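Local structure of BauA (Acinetobacter baumannii, 6HCP) at residues A[339-353]-A[365-379]. The protein serves as an outer-membrane receptor for ferric preacinetobactin and probably carries this iron-loaded siderophore into the cell as a TonB-dependent transporter. Sequence-based numbering, arbitrary orientation. Where two conformers were deposited one is given.
Sequences LAFDVDKKSADAGFK and WVANATYYNHTQDDY. With C8E ((hydroxyethyloxy)tri(ethyloxy)octane), chain B; C8E ((hydroxyethyloxy)tri(ethyloxy)octane), chain C; EDO (1,2-ethanediol), chain L; EDO (1,2-ethanediol), chain F.
F352 meets W365 through its CB, which lies 3.9 Å from CH2 of the indole, while detergent chains pack against the F352 ring: C8 of one C8E molecule sits over a face and C10 of a second approaches CE2 at 3.5 Å. Detergent also touches A350, A367 and A369, consistent with a membrane-facing surface. The Y371 ring turns its edge to A348 CB. The opposite side of the sheet carries V343, whose CG2 stands over one face of the H374 imidazole, 26° off the ring normal; CG2 gets there by lying anti to the backbone N. Between these faces run paired backbone bonds, A350 N to A369 O (3.0 Å) and its reciprocal among them, and the strand directions differ by 166°: an antiparallel hairpin in the wall of the TonB-dependent receptor barrel. The face of V343, S347 and N368 looks inward toward the plug, where S347 OG bonds F122 O. On that face N368 ND2 donates to D349 OD1 (3.1 Å), meeting it from above the carboxylate plane; Y305 shares OD1, and R443 holds N368 OD1. Y372 OH and H374 ND1 share a 2.7 Å hydrogen bond, while K345 CG packs on that hydroxyl. Q376 NE2 bonds D378 OD1 (2.8 Å) on its syn side. Across the sheet, one water donates to D342 OD2 (2.7 Å) and D377 OD2, linking two carboxylates that probably repel each other; H415 holds D377 OD1.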
ATOM      1  N   LEU A 339      -6.785 -32.700 -19.197  1.00 27.20           N
ATOM      2  CA  LEU A 339      -7.094 -32.502 -20.603  1.00 30.25           C
ATOM      3  C   LEU A 339      -5.801 -32.218 -21.348  1.00 31.33           C
ATOM      4  O   LEU A 339      -4.931 -31.500 -20.865  1.00 29.45           O
ATOM      5  CB  LEU A 339      -8.080 -31.335 -20.744  1.00 31.61           C
ATOM      6  CG  LEU A 339      -8.398 -30.902 -22.181  1.00 37.31           C
ATOM      7  CD1 LEU A 339      -9.053 -32.030 -22.964  1.00 47.98           C
ATOM      8  CD2 LEU A 339      -9.301 -29.677 -22.179  1.00 43.60           C
ATOM      9  N   ALA A 340      -5.668 -32.801 -22.537  1.00 25.49           N
ATOM     10  CA  ALA A 340      -4.615 -32.406 -23.448  1.00 27.93           C
ATOM     11  C   ALA A 340      -5.189 -32.449 -24.854  1.00 28.72           C
ATOM     12  O   ALA A 340      -6.098 -33.252 -25.124  1.00 30.15           O
ATOM     13  CB  ALA A 340      -3.385 -33.283 -23.333  1.00 30.78           C
ATOM     14  N   PHE A 341      -4.734 -31.519 -25.691  1.00 26.69           N
ATOM     15  CA  PHE A 341      -5.055 -31.620 -27.107  1.00 27.91           C
ATOM     16  C   PHE A 341      -3.887 -31.071 -27.922  1.00 28.48           C
ATOM     17  O   PHE A 341      -3.096 -30.230 -27.475  1.00 26.66           O
ATOM     18  CB  PHE A 341      -6.412 -30.972 -27.410  1.00 25.16           C
ATOM     19  CG  PHE A 341      -6.485 -29.477 -27.200  1.00 26.66           C
ATOM     20  CD1 PHE A 341      -6.004 -28.593 -28.151  1.00 28.48           C
ATOM     21  CD2 PHE A 341      -7.046 -28.967 -26.042  1.00 29.01           C
ATOM     22  CE1 PHE A 341      -6.062 -27.217 -27.944  1.00 30.13           C
ATOM     23  CE2 PHE A 341      -7.131 -27.598 -25.843  1.00 30.79           C
ATOM     24  CZ  PHE A 341      -6.637 -26.729 -26.786  1.00 26.43           C
ATOM     25  N   ASP A 342      -3.736 -31.650 -29.114  1.00 27.17           N
ATOM     26  CA  ASP A 342      -2.759 -31.233 -30.096  1.00 28.04           C
ATOM     27  C   ASP A 342      -3.522 -30.862 -31.364  1.00 29.13           C
ATOM     28  O   ASP A 342      -4.388 -31.637 -31.791  1.00 29.13           O
ATOM     29  CB  ASP A 342      -1.770 -32.357 -30.436  1.00 32.78           C
ATOM     30  CG  ASP A 342      -0.962 -32.870 -29.248  1.00 38.73           C
ATOM     31  OD1 ASP A 342      -0.668 -32.065 -28.350  1.00 34.30           O
ATOM     32  OD2 ASP A 342      -0.793 -34.104 -29.148  1.00 41.96           O
ATOM     33  N   VAL A 343      -3.208 -29.714 -31.950  1.00 30.22           N
ATOM     34  CA  VAL A 343      -3.911 -29.294 -33.164  1.00 31.90           C
ATOM     35  C   VAL A 343      -2.903 -28.741 -34.177  1.00 29.04           C
ATOM     36  O   VAL A 343      -1.961 -27.989 -33.839  1.00 28.97           O
ATOM     37  CB  VAL A 343      -5.084 -28.350 -32.847  1.00 36.16           C
ATOM     38  CG1 VAL A 343      -4.758 -27.339 -31.785  1.00 34.56           C
ATOM     39  CG2 VAL A 343      -5.686 -27.676 -34.072  1.00 32.34           C
ATOM     40  N   ASP A 344      -3.044 -29.223 -35.416  0.50 26.89           N
ATOM     41  CA  ASP A 344      -2.260 -28.783 -36.563  0.50 27.96           C
ATOM     42  C   ASP A 344      -3.173 -27.995 -37.509  0.50 26.84           C
ATOM     43  O   ASP A 344      -4.208 -28.509 -37.948  0.50 30.37           O
ATOM     44  CB  ASP A 344      -1.658 -29.979 -37.307  0.50 32.69           C
ATOM     45  CG  ASP A 344      -0.548 -30.689 -36.547  0.50 34.65           C
ATOM     46  OD1 ASP A 344       0.137 -30.029 -35.757  0.50 38.56           O
ATOM     47  OD2 ASP A 344      -0.373 -31.896 -36.762  0.50 37.41           O
ATOM     48  N   LYS A 345      -2.763 -26.762 -37.821  1.00 26.11           N
ATOM     49  CA  LYS A 345      -3.569 -25.814 -38.560  1.00 28.91           C
ATOM     50  C   LYS A 345      -2.834 -25.433 -39.849  1.00 27.45           C
ATOM     51  O   LYS A 345      -1.624 -25.234 -39.837  1.00 26.51           O
ATOM     52  CB  LYS A 345      -3.808 -24.560 -37.713  1.00 26.73           C
ATOM     53  CG  LYS A 345      -4.705 -24.736 -36.497  1.00 29.92           C
ATOM     54  CD  LYS A 345      -4.519 -23.675 -35.405  1.00 28.19           C
ATOM     55  CE  LYS A 345      -3.574 -24.174 -34.323  1.00 33.29           C
ATOM     56  NZ  LYS A 345      -2.793 -23.088 -33.697  1.00 34.43           N
ATOM     57  N   LYS A 346      -3.613 -25.166 -40.902  1.00 29.21           N
ATOM     58  CA  LYS A 346      -3.125 -24.553 -42.129  1.00 27.15           C
ATOM     59  C   LYS A 346      -4.152 -23.550 -42.638  1.00 24.72           C
ATOM     60  O   LYS A 346      -5.350 -23.775 -42.507  1.00 27.97           O
ATOM     61  CB  LYS A 346      -2.907 -25.623 -43.208  1.00 36.20           C
ATOM     62  CG  LYS A 346      -1.841 -26.663 -42.887  1.00 47.98           C
ATOM     63  CD  LYS A 346      -1.706 -27.723 -43.983  1.00 59.45           C
ATOM     64  CE  LYS A 346      -1.181 -29.054 -43.483  1.00 71.88           C
ATOM     65  NZ  LYS A 346       0.044 -28.887 -42.667  1.00 65.55           N
ATOM     66  N   SER A 347      -3.684 -22.465 -43.248  1.00 25.85           N
ATOM     67  CA  SER A 347      -4.582 -21.429 -43.668  1.00 28.43           C
ATOM     68  C   SER A 347      -4.001 -20.677 -44.866  1.00 26.93           C
ATOM     69  O   SER A 347      -2.791 -20.581 -45.063  1.00 29.92           O
ATOM     70  CB  SER A 347      -4.918 -20.486 -42.524  1.00 33.30           C
ATOM     71  OG  SER A 347      -3.742 -19.942 -42.007  1.00 42.46           O
ATOM     72  N   ALA A 348      -4.899 -20.103 -45.654  1.00 28.14           N
ATOM     73  CA  ALA A 348      -4.491 -19.404 -46.864  1.00 28.86           C
ATOM     74  C   ALA A 348      -5.523 -18.343 -47.198  1.00 28.39           C
ATOM     75  O   ALA A 348      -6.716 -18.509 -46.915  1.00 27.49           O
ATOM     76  CB  ALA A 348      -4.312 -20.401 -47.995  1.00 32.99           C
ATOM     77  N   ASP A 349      -5.057 -17.309 -47.895  1.00 26.87           N
ATOM     78  CA  ASP A 349      -5.869 -16.204 -48.350  1.00 29.80           C
ATOM     79  C   ASP A 349      -5.149 -15.596 -49.553  1.00 36.50           C
ATOM     80  O   ASP A 349      -3.979 -15.183 -49.415  1.00 35.43           O
ATOM     81  CB  ASP A 349      -6.040 -15.175 -47.230  1.00 31.90           C
ATOM     82  CG  ASP A 349      -6.827 -13.929 -47.596  1.00 38.68           C
ATOM     83  OD1 ASP A 349      -7.237 -13.802 -48.770  1.00 37.10           O
ATOM     84  OD2 ASP A 349      -7.034 -13.089 -46.691  1.00 38.70           O
ATOM     85  N   ALA A 350      -5.788 -15.664 -50.724  1.00 31.73           N
ATOM     86  CA  ALA A 350      -5.207 -15.150 -51.977  1.00 32.42           C
ATOM     87  C   ALA A 350      -6.275 -14.387 -52.752  1.00 30.11           C
ATOM     88  O   ALA A 350      -7.458 -14.712 -52.693  1.00 32.10           O
ATOM     89  CB  ALA A 350      -4.646 -16.291 -52.790  1.00 33.83           C
ATOM     90  N   GLY A 351      -5.851 -13.358 -53.490  1.00 30.87           N
ATOM     91  CA  GLY A 351      -6.797 -12.593 -54.252  1.00 33.67           C
ATOM     92  C   GLY A 351      -6.144 -11.543 -55.133  1.00 29.77           C
ATOM     93  O   GLY A 351      -4.938 -11.542 -55.354  1.00 29.66           O
ATOM     94  N   PHE A 352      -7.003 -10.645 -55.603  1.00 29.03           N
ATOM     95  CA  PHE A 352      -6.645  -9.551 -56.434  1.00 32.84           C
ATOM     96  C   PHE A 352      -7.280  -8.304 -55.845  1.00 32.74           C
ATOM     97  O   PHE A 352      -8.393  -8.360 -55.320  1.00 32.05           O
ATOM     98  CB  PHE A 352      -7.156  -9.753 -57.865  1.00 31.38           C
ATOM     99  CG  PHE A 352      -6.503 -10.897 -58.602  1.00 34.38           C
ATOM    100  CD1 PHE A 352      -5.322 -10.710 -59.302  1.00 43.52           C
ATOM    101  CD2 PHE A 352      -7.052 -12.165 -58.568  1.00 43.00           C
ATOM    102  CE1 PHE A 352      -4.705 -11.768 -59.955  1.00 40.85           C
ATOM    103  CE2 PHE A 352      -6.422 -13.225 -59.203  1.00 44.69           C
ATOM    104  CZ  PHE A 352      -5.233 -13.031 -59.864  1.00 38.61           C
ATOM    105  N   LYS A 353      -6.626  -7.169 -56.086  1.00 31.19           N
ATOM    106  CA  LYS A 353      -7.181  -5.870 -55.800  1.00 32.53           C
ATOM    107  C   LYS A 353      -6.963  -4.992 -57.033  1.00 31.72           C
ATOM    108  O   LYS A 353      -5.924  -5.091 -57.666  1.00 35.20           O
ATOM    109  CB  LYS A 353      -6.486  -5.215 -54.600  1.00 38.54           C
ATOM    110  CG  LYS A 353      -6.554  -5.990 -53.294  1.00 46.95           C
ATOM    111  CD  LYS A 353      -5.852  -5.315 -52.121  1.00 50.96           C
ATOM    112  CE  LYS A 353      -6.006  -6.114 -50.842  1.00 67.38           C
ATOM    113  NZ  LYS A 353      -5.499  -5.380 -49.657  1.00 84.27           N
ATOM    114  N   TRP A 365     -11.623  -2.239 -55.591  1.00 30.49           N
ATOM    115  CA  TRP A 365     -12.279  -3.514 -55.387  1.00 30.03           C
ATOM    116  C   TRP A 365     -11.249  -4.539 -54.934  1.00 31.94           C
ATOM    117  O   TRP A 365     -10.047  -4.395 -55.174  1.00 30.94           O
ATOM    118  CB  TRP A 365     -13.019  -3.979 -56.655  1.00 30.95           C
ATOM    119  CG  TRP A 365     -12.095  -4.167 -57.822  1.00 29.64           C
ATOM    120  CD1 TRP A 365     -11.774  -3.224 -58.755  1.00 33.05           C
ATOM    121  CD2 TRP A 365     -11.348  -5.343 -58.165  1.00 29.82           C
ATOM    122  NE1 TRP A 365     -10.864  -3.732 -59.639  1.00 28.86           N
ATOM    123  CE2 TRP A 365     -10.574  -5.025 -59.301  1.00 31.69           C
ATOM    124  CE3 TRP A 365     -11.244  -6.630 -57.626  1.00 28.79           C
ATOM    125  CZ2 TRP A 365      -9.735  -5.947 -59.920  1.00 34.14           C
ATOM    126  CZ3 TRP A 365     -10.386  -7.533 -58.219  1.00 30.66           C
ATOM    127  CH2 TRP A 365      -9.630  -7.193 -59.342  1.00 32.12           C
ATOM    128  N   VAL A 366     -11.763  -5.628 -54.347  1.00 27.12           N
ATOM    129  CA  VAL A 366     -10.967  -6.745 -53.958  1.00 25.42           C
ATOM    130  C   VAL A 366     -11.796  -8.026 -54.130  1.00 27.37           C
ATOM    131  O   VAL A 366     -13.001  -8.023 -53.911  1.00 30.03           O
ATOM    132  CB  VAL A 366     -10.484  -6.586 -52.499  1.00 26.79           C
ATOM    133  CG1 VAL A 366     -11.636  -6.297 -51.554  1.00 29.55           C
ATOM    134  CG2 VAL A 366      -9.692  -7.794 -52.030  1.00 28.13           C
ATOM    135  N   ALA A 367     -11.109  -9.103 -54.503  1.00 30.86           N
ATOM    136  CA  ALA A 367     -11.719 -10.417 -54.594  1.00 33.81           C
ATOM    137  C   ALA A 367     -10.735 -11.421 -54.010  1.00 29.26           C
ATOM    138  O   ALA A 367      -9.565 -11.408 -54.361  1.00 30.42           O
ATOM    139  CB  ALA A 367     -12.061 -10.767 -56.025  1.00 33.34           C
ATOM    140  N   ASN A 368     -11.236 -12.344 -53.178  1.00 26.55           N
ATOM    141  CA  ASN A 368     -10.335 -13.281 -52.565  1.00 25.54           C
ATOM    142  C   ASN A 368     -10.996 -14.642 -52.362  1.00 25.66           C
ATOM    143  O   ASN A 368     -12.211 -14.823 -52.546  1.00 26.44           O
ATOM    144  CB  ASN A 368      -9.750 -12.715 -51.259  1.00 26.53           C
ATOM    145  CG  ASN A 368     -10.697 -12.803 -50.079  1.00 29.94           C
ATOM    146  OD1 ASN A 368     -11.915 -12.801 -50.253  1.00 26.77           O
ATOM    147  ND2 ASN A 368     -10.140 -12.786 -48.871  1.00 27.31           N
ATOM    148  N   ALA A 369     -10.123 -15.607 -52.083  1.00 27.10           N
ATOM    149  CA  ALA A 369     -10.463 -16.943 -51.679  1.00 30.98           C
ATOM    150  C   ALA A 369      -9.664 -17.280 -50.424  1.00 29.98           C
ATOM    151  O   ALA A 369      -8.468 -16.969 -50.364  1.00 30.28           O
ATOM    152  CB  ALA A 369     -10.141 -17.907 -52.800  1.00 32.71           C
ATOM    153  N   THR A 370     -10.329 -17.903 -49.440  1.00 27.60           N
ATOM    154  CA  THR A 370      -9.668 -18.275 -48.183  1.00 27.70           C
ATOM    155  C   THR A 370      -9.902 -19.760 -47.915  1.00 29.57           C
ATOM    156  O   THR A 370     -10.920 -20.329 -48.334  1.00 30.46           O
ATOM    157  CB  THR A 370     -10.159 -17.430 -46.996  1.00 26.57           C
ATOM    158  OG1 THR A 370     -11.464 -17.850 -46.582  1.00 29.81           O
ATOM    159  CG2 THR A 370     -10.181 -15.955 -47.303  1.00 29.31           C
ATOM    160  N   TYR A 371      -8.982 -20.340 -47.144  1.00 28.85           N
ATOM    161  CA  TYR A 371      -9.028 -21.733 -46.716  1.00 30.45           C
ATOM    162  C   TYR A 371      -8.460 -21.823 -45.292  1.00 28.42           C
ATOM    163  O   TYR A 371      -7.450 -21.204 -44.974  1.00 31.40           O
ATOM    164  CB  TYR A 371      -8.243 -22.632 -47.677  1.00 35.83           C
ATOM    165  CG  TYR A 371      -8.625 -22.470 -49.132  1.00 51.58           C
ATOM    166  CD1 TYR A 371      -9.628 -23.249 -49.697  1.00 62.06           C
ATOM    167  CD2 TYR A 371      -8.047 -21.486 -49.931  1.00 70.56           C
ATOM    168  CE1 TYR A 371     -10.017 -23.087 -51.019  1.00 58.33           C
ATOM    169  CE2 TYR A 371      -8.430 -21.304 -51.254  1.00 54.00           C
ATOM    170  CZ  TYR A 371      -9.422 -22.106 -51.796  1.00 51.19           C
ATOM    171  OH  TYR A 371      -9.808 -21.955 -53.094  1.00 61.27           O
ATOM    172  N   TYR A 372      -9.070 -22.682 -44.481  1.00 27.65           N
ATOM    173  CA  TYR A 372      -8.529 -23.060 -43.166  1.00 27.99           C
ATOM    174  C   TYR A 372      -8.848 -24.532 -42.912  1.00 26.48           C
ATOM    175  O   TYR A 372      -9.932 -25.000 -43.212  1.00 28.36           O
ATOM    176  CB  TYR A 372      -9.110 -22.187 -42.053  1.00 27.27           C
ATOM    177  CG  TYR A 372      -8.865 -22.711 -40.661  1.00 27.84           C
ATOM    178  CD1 TYR A 372      -9.711 -23.644 -40.086  1.00 28.79           C
ATOM    179  CD2 TYR A 372      -7.752 -22.314 -39.938  1.00 26.66           C
ATOM    180  CE1 TYR A 372      -9.499 -24.123 -38.802  1.00 28.70           C
ATOM    181  CE2 TYR A 372      -7.512 -22.801 -38.664  1.00 27.61           C
ATOM    182  CZ  TYR A 372      -8.411 -23.665 -38.073  1.00 26.55           C
ATOM    183  OH  TYR A 372      -8.188 -24.135 -36.812  1.00 27.99           O
ATOM    184  N   ASN A 373      -7.850 -25.274 -42.430  0.50 26.31           N
ATOM    185  CA  ASN A 373      -8.046 -26.666 -42.048  0.50 30.46           C
ATOM    186  C   ASN A 373      -7.277 -26.921 -40.754  0.50 28.38           C
ATOM    187  O   ASN A 373      -6.150 -26.461 -40.607  0.50 29.26           O
ATOM    188  CB  ASN A 373      -7.595 -27.647 -43.138  0.50 34.95           C
ATOM    189  CG  ASN A 373      -7.802 -29.095 -42.740  0.50 41.10           C
ATOM    190  OD1 ASN A 373      -8.924 -29.600 -42.754  0.50 42.57           O
ATOM    191  ND2 ASN A 373      -6.744 -29.744 -42.283  0.50 44.94           N
ATOM    192  N   HIS A 374      -7.878 -27.688 -39.847  1.00 26.10           N
ATOM    193  CA  HIS A 374      -7.116 -28.228 -38.728  1.00 30.50           C
ATOM    194  C   HIS A 374      -7.474 -29.692 -38.507  1.00 28.02           C
ATOM    195  O   HIS A 374      -8.570 -30.142 -38.835  1.00 29.23           O
ATOM    196  CB  HIS A 374      -7.255 -27.357 -37.460  1.00 28.12           C
ATOM    197  CG  HIS A 374      -8.468 -27.570 -36.625  1.00 25.35           C
ATOM    198  ND1 HIS A 374      -9.212 -26.498 -36.160  1.00 28.82           N
ATOM    199  CD2 HIS A 374      -8.961 -28.669 -36.008  1.00 26.58           C
ATOM    200  CE1 HIS A 374     -10.148 -26.948 -35.340  1.00 26.72           C
ATOM    201  NE2 HIS A 374     -10.007 -28.284 -35.219  1.00 26.64           N
ATOM    202  N   THR A 375      -6.497 -30.418 -37.958  1.00 26.83           N
ATOM    203  CA  THR A 375      -6.689 -31.730 -37.412  1.00 29.33           C
ATOM    204  C   THR A 375      -6.261 -31.694 -35.947  1.00 27.44           C
ATOM    205  O   THR A 375      -5.309 -30.997 -35.612  1.00 29.19           O
ATOM    206  CB  THR A 375      -5.884 -32.780 -38.193  1.00 34.26           C
ATOM    207  OG1 THR A 375      -4.498 -32.480 -38.036  1.00 31.89           O
ATOM    208  CG2 THR A 375      -6.235 -32.794 -39.663  1.00 33.57           C
ATOM    209  N   GLN A 376      -7.004 -32.407 -35.106  1.00 27.81           N
ATOM    210  CA  GLN A 376      -6.842 -32.325 -33.663  1.00 29.81           C
ATOM    211  C   GLN A 376      -6.969 -33.726 -33.054  1.00 30.50           C
ATOM    212  O   GLN A 376      -7.764 -34.543 -33.488  1.00 30.27           O
ATOM    213  CB  GLN A 376      -7.880 -31.362 -33.096  1.00 25.90           C
ATOM    214  CG  GLN A 376      -7.778 -31.137 -31.592  1.00 27.22           C
ATOM    215  CD  GLN A 376      -8.564 -29.918 -31.165  1.00 30.06           C
ATOM    216  OE1 GLN A 376      -8.567 -28.902 -31.859  1.00 33.88           O
ATOM    217  NE2 GLN A 376      -9.294 -30.048 -30.070  1.00 29.74           N
ATOM    218  N   ASP A 377      -6.203 -33.957 -31.990  1.00 29.86           N
ATOM    219  CA  ASP A 377      -6.390 -35.075 -31.087  1.00 29.65           C
ATOM    220  C   ASP A 377      -6.648 -34.541 -29.676  1.00 30.54           C
ATOM    221  O   ASP A 377      -5.899 -33.697 -29.198  1.00 28.58           O
ATOM    222  CB  ASP A 377      -5.141 -35.955 -31.081  1.00 34.32           C
ATOM    223  CG  ASP A 377      -4.920 -36.699 -32.393  1.00 35.60           C
ATOM    224  OD1 ASP A 377      -5.907 -37.190 -32.945  1.00 33.80           O
ATOM    225  OD2 ASP A 377      -3.771 -36.728 -32.853  1.00 43.29           O
ATOM    226  N   ASP A 378      -7.677 -35.087 -29.026  1.00 28.38           N
ATOM    227  CA  ASP A 378      -8.016 -34.795 -27.661  1.00 28.56           C
ATOM    228  C   ASP A 378      -7.703 -36.007 -26.774  1.00 32.35           C
ATOM    229  O   ASP A 378      -8.009 -37.138 -27.134  1.00 30.39           O
ATOM    230  CB  ASP A 378      -9.500 -34.463 -27.525  1.00 30.15           C
ATOM    231  CG  ASP A 378      -9.833 -33.019 -27.847  1.00 35.08           C
ATOM    232  OD1 ASP A 378      -9.620 -32.606 -28.998  1.00 34.67           O
ATOM    233  OD2 ASP A 378     -10.383 -32.364 -26.968  1.00 39.76           O
ATOM    234  N   TYR A 379      -7.269 -35.708 -25.546  1.00 25.68           N
ATOM    235  CA  TYR A 379      -6.977 -36.664 -24.495  1.00 27.03           C
ATOM    236  C   TYR A 379      -7.585 -36.130 -23.206  1.00 32.15           C
ATOM    237  O   TYR A 379      -7.632 -34.911 -23.012  1.00 31.17           O
ATOM    238  CB  TYR A 379      -5.471 -36.786 -24.271  1.00 29.12           C
ATOM    239  CG  TYR A 379      -4.650 -37.118 -25.478  1.00 31.40           C
ATOM    240  CD1 TYR A 379      -4.405 -36.174 -26.457  1.00 33.69           C
ATOM    241  CD2 TYR A 379      -4.116 -38.389 -25.651  1.00 34.19           C
ATOM    242  CE1 TYR A 379      -3.665 -36.474 -27.585  1.00 34.90           C
ATOM    243  CE2 TYR A 379      -3.418 -38.721 -26.800  1.00 36.00           C
ATOM    244  CZ  TYR A 379      -3.174 -37.759 -27.760  1.00 41.37           C
ATOM    245  OH  TYR A 379      -2.437 -38.064 -28.866  1.00 37.20           O
TER
HETATM  246  C1  C8E B 829     -15.666 -14.235 -55.866  1.00 48.93           C
HETATM  247  C2  C8E B 829     -14.414 -14.306 -56.708  1.00 52.16           C
HETATM  248  C3  C8E B 829     -13.279 -15.061 -56.030  1.00 53.07           C
HETATM  249  C4  C8E B 829     -11.903 -14.579 -56.509  1.00 60.96           C
HETATM  250  C5  C8E B 829     -10.796 -15.577 -56.169  1.00 54.26           C
HETATM  251  C6  C8E B 829      -9.403 -15.011 -56.353  1.00 47.32           C
HETATM  252  C7  C8E B 829      -8.370 -16.110 -56.124  1.00 53.96           C
HETATM  253  C8  C8E B 829      -7.203 -16.020 -57.101  1.00 67.37           C
HETATM  254  O9  C8E B 829      -5.943 -16.315 -56.485  1.00 71.65           O
HETATM  255  C10 C8E B 829      -4.932 -15.399 -56.919  1.00 58.61           C
HETATM  256  C11 C8E B 829      -3.558 -16.012 -56.771  1.00 62.25           C
HETATM  257  O12 C8E B 829      -2.648 -14.935 -56.625  1.00 64.56           O
HETATM  258  C1  C8E C 828      -1.423  -7.030 -66.794  1.00 72.33           C
HETATM  259  C2  C8E C 828      -2.626  -7.956 -66.880  1.00 75.95           C
HETATM  260  C3  C8E C 828      -2.358  -9.364 -66.336  1.00 77.47           C
HETATM  261  C4  C8E C 828      -3.649 -10.161 -66.071  1.00 77.30           C
HETATM  262  C5  C8E C 828      -3.530 -11.119 -64.876  1.00 73.57           C
HETATM  263  C6  C8E C 828      -4.854 -11.798 -64.477  1.00 70.20           C
HETATM  264  C7  C8E C 828      -5.847 -10.831 -63.818  1.00 64.93           C
HETATM  265  C8  C8E C 828      -7.026 -11.521 -63.117  1.00 67.14           C
HETATM  266  O9  C8E C 828      -7.988 -10.591 -62.562  1.00 63.34           O
HETATM  267  C10 C8E C 828      -9.028 -11.290 -61.849  1.00 53.39           C
HETATM  268  C11 C8E C 828     -10.027 -10.352 -61.183  1.00 63.17           C
HETATM  269  O12 C8E C 828     -11.107 -11.075 -60.562  1.00 71.70           O
HETATM  270  C13 C8E C 828     -12.387 -10.464 -60.782  1.00 65.82           C
HETATM  271  C14 C8E C 828     -13.361 -10.816 -59.665  1.00 63.70           C
HETATM  272  O15 C8E C 828     -14.717 -10.730 -60.121  1.00 75.38           O
HETATM  273  C16 C8E C 828     -15.550 -11.810 -59.662  1.00 77.79           C
HETATM  274  C17 C8E C 828     -16.873 -11.879 -60.438  1.00 83.92           C
HETATM  275  O18 C8E C 828     -17.770 -12.907 -59.968  1.00 77.26           O
HETATM  276  C19 C8E C 828     -17.395 -14.246 -60.339  1.00 74.93           C
HETATM  277  C20 C8E C 828     -18.542 -15.240 -60.145  1.00 65.81           C
HETATM  278  O21 C8E C 828     -18.049 -16.526 -59.734  1.00 60.48           O
HETATM  279  C1  EDO L 809      -1.978 -34.110 -33.856  1.00 51.48           C
HETATM  280  O1  EDO L 809      -0.962 -33.473 -34.632  1.00 61.71           O
HETATM  281  C2  EDO L 809      -3.319 -33.622 -34.371  1.00 44.00           C
HETATM  282  O2  EDO L 809      -3.372 -33.698 -35.801  1.00 48.52           O
HETATM  283  C1  EDO F 803     -10.346 -26.385 -28.366  1.00 60.79           C
HETATM  284  O1  EDO F 803     -10.642 -27.397 -29.323  1.00 58.54           O
HETATM  285  C2  EDO F 803     -10.903 -26.814 -27.024  1.00 60.59           C
HETATM  286  O2  EDO F 803     -10.743 -28.220 -26.932  1.00 61.43           O
HETATM  287  O   HOH W   1      -1.763 -36.250 -30.521  1.00 42.51           O